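Local coordinates for protein ACDH-11, isoform b (Caenorhabditis elegans, PDB 4Y9J) that belongs to the acyl-CoA dehydrogenase family of flavoproteins and holds flavin-adenine dinucleotide in a four-chain assembly, at residues M361-R366 against Y559-E564. Sequence-based numbering, arbitrary orientation.
Sequences MEVDTR and YRYCCE
Val363 turns CG1 anti to its backbone N (chi1 166°), and Tyr561 swings its ring anti to its own N (chi1 -170°). The first torsion sets the CG1 methyl against the backbone of Tyr561, 3.8 Å from Tyr561 N. The second brings the CD2 edge of the ring to the partner backbone: Tyr561 CD2 lies 3.7 Å from Val363 O, which sits near the ring plane. Val363 CG1 also packs on Tyr561 CB at 3.9 Å. Asp364 OD1 approaches the same CD2 obliquely, and this carboxylate is paired with Lys360 one turn earlier. The other methyl, Val363 CG2, meets the aliphatic part of Arg560, 4.2 Å from its CD.

Helix 352-383 belongs to the C-terminal helical domain of the acyl-CoA dehydrogenase fold. Helix 552-563 lies in the part of the chain that matches the acyl-CoA dehydrogenase 11 C-terminal domain-like family. The two short segments cross at -80°, nearly at right angles, with their axes 9.5 Å apart. Val363 and Tyr561 form the centre of this small, buried crossing, and their CA atoms are 6.3 Å apart. Helix 524-545 packs against the side chain of Tyr561 through Arg533, Ser536 and Leu540.

The extended side chain of Arg560 carries its guanidinium past Val363 to Glu556 and to Asp583 of the second subunit. Beside the contact, Arg366 NE makes a nearly straight salt bridge to Glu362 OE2 at 2.8 Å, while its guanidinium also forms a hydrogen bond with Ser553 and a salt bridge with Asp589 of the second subunit.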
ATOM      1  N   MET B 361      16.012  -7.678  34.939  1.00 36.82           N
ATOM      2  CA  MET B 361      16.247  -8.022  33.522  1.00 36.54           C
ATOM      3  C   MET B 361      17.727  -8.255  33.239  1.00 37.14           C
ATOM      4  O   MET B 361      18.069  -9.200  32.529  1.00 36.39           O
ATOM      5  CB  MET B 361      15.707  -6.928  32.600  1.00 35.85           C
ATOM      6  CG  MET B 361      14.190  -6.706  32.790  1.00 35.57           C
ATOM      7  SD  MET B 361      13.554  -5.147  32.130  1.00 38.92           S
ATOM      8  CE  MET B 361      14.034  -5.091  30.459  1.00 33.53           C
ATOM      9  N   GLU B 362      18.583  -7.425  33.813  1.00 36.48           N
ATOM     10  CA  GLU B 362      19.984  -7.561  33.659  1.00 39.30           C
ATOM     11  C   GLU B 362      20.539  -8.858  34.275  1.00 40.56           C
ATOM     12  O   GLU B 362      21.338  -9.516  33.673  1.00 42.67           O
ATOM     13  CB  GLU B 362      20.672  -6.312  34.190  1.00 40.62           C
ATOM     14  CG  GLU B 362      22.165  -6.390  34.039  1.00 43.95           C
ATOM     15  CD  GLU B 362      22.602  -6.356  32.583  1.00 43.82           C
ATOM     16  OE1 GLU B 362      21.855  -5.819  31.755  1.00 45.55           O
ATOM     17  OE2 GLU B 362      23.695  -6.872  32.289  1.00 45.09           O
ATOM     18  N   VAL B 363      20.089  -9.225  35.463  1.00 41.26           N
ATOM     19  CA  VAL B 363      20.518 -10.450  36.152  1.00 41.51           C
ATOM     20  C   VAL B 363      20.168 -11.691  35.305  1.00 41.44           C
ATOM     21  O   VAL B 363      21.004 -12.568  35.075  1.00 41.05           O
ATOM     22  CB  VAL B 363      19.821 -10.561  37.530  1.00 41.90           C
ATOM     23  CG1 VAL B 363      19.968 -11.963  38.142  1.00 43.80           C
ATOM     24  CG2 VAL B 363      20.328  -9.512  38.501  1.00 43.98           C
ATOM     25  N   ASP B 364      18.939 -11.723  34.786  1.00 39.49           N
ATOM     26  CA  ASP B 364      18.473 -12.867  34.021  1.00 39.81           C
ATOM     27  C   ASP B 364      19.207 -12.966  32.664  1.00 38.78           C
ATOM     28  O   ASP B 364      19.473 -14.046  32.191  1.00 41.55           O
ATOM     29  CB  ASP B 364      16.943 -12.785  33.804  1.00 41.05           C
ATOM     30  CG  ASP B 364      16.129 -13.137  35.066  1.00 48.05           C
ATOM     31  OD1 ASP B 364      16.673 -13.756  36.023  1.00 49.97           O
ATOM     32  OD2 ASP B 364      14.889 -12.815  35.037  1.00 50.62           O
ATOM     33  N   THR B 365      19.547 -11.832  32.075  1.00 36.99           N
ATOM     34  CA  THR B 365      20.187 -11.755  30.772  1.00 37.27           C
ATOM     35  C   THR B 365      21.653 -12.218  30.936  1.00 38.58           C
ATOM     36  O   THR B 365      22.147 -12.902  30.085  1.00 38.47           O
ATOM     37  CB  THR B 365      20.120 -10.315  30.238  1.00 36.35           C
ATOM     38  OG1 THR B 365      18.726  -9.960  29.959  1.00 35.17           O
ATOM     39  CG2 THR B 365      20.892 -10.188  28.993  1.00 37.86           C
ATOM     40  N   ARG B 366      22.318 -11.809  32.018  1.00 37.99           N
ATOM     41  CA  ARG B 366      23.695 -12.200  32.216  1.00 42.25           C
ATOM     42  C   ARG B 366      23.830 -13.706  32.361  1.00 42.76           C
ATOM     43  O   ARG B 366      24.777 -14.290  31.843  1.00 42.74           O
ATOM     44  CB  ARG B 366      24.305 -11.503  33.405  1.00 43.75           C
ATOM     45  CG  ARG B 366      24.492 -10.036  33.196  1.00 45.26           C
ATOM     46  CD  ARG B 366      25.299  -9.416  34.303  1.00 51.47           C
ATOM     47  NE  ARG B 366      25.371  -7.967  34.251  1.00 50.54           N
ATOM     48  CZ  ARG B 366      26.262  -7.260  34.943  1.00 52.46           C
ATOM     49  NH1 ARG B 366      27.160  -7.844  35.758  1.00 51.15           N
ATOM     50  NH2 ARG B 366      26.241  -5.945  34.831  1.00 53.27           N
ATOM     51  N   TYR B 559      24.634 -13.812  43.130  1.00 51.61           N
ATOM     52  CA  TYR B 559      23.823 -13.995  44.296  1.00 53.02           C
ATOM     53  C   TYR B 559      22.322 -13.912  43.983  1.00 52.20           C
ATOM     54  O   TYR B 559      21.543 -14.796  44.379  1.00 51.71           O
ATOM     55  CB  TYR B 559      24.222 -12.997  45.408  1.00 55.82           C
ATOM     56  CG  TYR B 559      23.241 -13.016  46.513  1.00 56.38           C
ATOM     57  CD1 TYR B 559      23.306 -13.985  47.474  1.00 57.59           C
ATOM     58  CD2 TYR B 559      22.151 -12.142  46.533  1.00 56.95           C
ATOM     59  CE1 TYR B 559      22.404 -14.066  48.482  1.00 58.89           C
ATOM     60  CE2 TYR B 559      21.221 -12.225  47.565  1.00 58.67           C
ATOM     61  CZ  TYR B 559      21.376 -13.200  48.543  1.00 60.87           C
ATOM     62  OH  TYR B 559      20.490 -13.362  49.605  1.00 64.70           O
ATOM     63  N   ARG B 560      21.923 -12.867  43.269  1.00 51.10           N
ATOM     64  CA  ARG B 560      20.486 -12.693  42.907  1.00 49.12           C
ATOM     65  C   ARG B 560      19.964 -13.792  42.003  1.00 47.63           C
ATOM     66  O   ARG B 560      18.859 -14.311  42.193  1.00 48.92           O
ATOM     67  CB  ARG B 560      20.259 -11.332  42.294  1.00 47.72           C
ATOM     68  CG  ARG B 560      20.585 -10.215  43.262  1.00 49.73           C
ATOM     69  CD  ARG B 560      20.202  -8.902  42.656  1.00 48.43           C
ATOM     70  NE  ARG B 560      20.590  -7.748  43.458  1.00 50.04           N
ATOM     71  CZ  ARG B 560      20.198  -6.502  43.211  1.00 48.40           C
ATOM     72  NH1 ARG B 560      19.358  -6.275  42.253  1.00 47.43           N
ATOM     73  NH2 ARG B 560      20.603  -5.489  43.962  1.00 49.48           N
ATOM     74  N   TYR B 561      20.787 -14.219  41.062  1.00 46.29           N
ATOM     75  CA  TYR B 561      20.356 -15.264  40.140  1.00 46.83           C
ATOM     76  C   TYR B 561      20.162 -16.553  40.941  1.00 45.70           C
ATOM     77  O   TYR B 561      19.206 -17.277  40.712  1.00 45.20           O
ATOM     78  CB  TYR B 561      21.411 -15.485  39.021  1.00 44.53           C
ATOM     79  CG  TYR B 561      20.914 -16.380  37.918  1.00 44.94           C
ATOM     80  CD1 TYR B 561      20.936 -17.759  38.058  1.00 44.20           C
ATOM     81  CD2 TYR B 561      20.421 -15.840  36.728  1.00 42.45           C
ATOM     82  CE1 TYR B 561      20.436 -18.578  37.050  1.00 44.21           C
ATOM     83  CE2 TYR B 561      19.910 -16.650  35.728  1.00 42.63           C
ATOM     84  CZ  TYR B 561      19.952 -18.027  35.904  1.00 42.80           C
ATOM     85  OH  TYR B 561      19.439 -18.821  34.938  1.00 41.80           O
ATOM     86  N   CYS B 562      21.075 -16.840  41.851  1.00 48.50           N
ATOM     87  CA  CYS B 562      21.059 -18.132  42.495  1.00 50.55           C
ATOM     88  C   CYS B 562      20.133 -18.199  43.715  1.00 52.92           C
ATOM     89  O   CYS B 562      19.597 -19.257  44.037  1.00 57.77           O
ATOM     90  CB  CYS B 562      22.460 -18.528  42.931  1.00 54.23           C
ATOM     91  SG  CYS B 562      23.528 -18.945  41.551  1.00 54.39           S
ATOM     92  N   CYS B 563      20.029 -17.112  44.459  1.00 51.93           N
ATOM     93  CA  CYS B 563      19.373 -17.180  45.733  1.00 53.57           C
ATOM     94  C   CYS B 563      18.015 -16.531  45.724  1.00 51.57           C
ATOM     95  O   CYS B 563      17.324 -16.673  46.682  1.00 51.95           O
ATOM     96  CB  CYS B 563      20.214 -16.493  46.787  1.00 54.87           C
ATOM     97  SG  CYS B 563      21.780 -17.400  47.010  1.00 60.28           S
ATOM     98  N   GLU B 564      17.714 -15.721  44.725  1.00 50.79           N
ATOM     99  CA  GLU B 564      16.447 -14.901  44.726  1.00 50.73           C
ATOM    100  C   GLU B 564      15.393 -15.354  43.761  1.00 50.82           C
ATOM    101  O   GLU B 564      14.319 -14.746  43.683  1.00 50.93           O
ATOM    102  CB  GLU B 564      16.725 -13.414  44.479  1.00 49.34           C
ATOM    103  CG  GLU B 564      17.468 -12.772  45.646  1.00 50.88           C
ATOM    104  CD  GLU B 564      17.729 -11.282  45.510  1.00 50.16           C
ATOM    105  OE1 GLU B 564      17.530 -10.721  44.445  1.00 53.68           O
ATOM    106  OE2 GLU B 564      18.175 -10.659  46.503  1.00 57.99           O
TER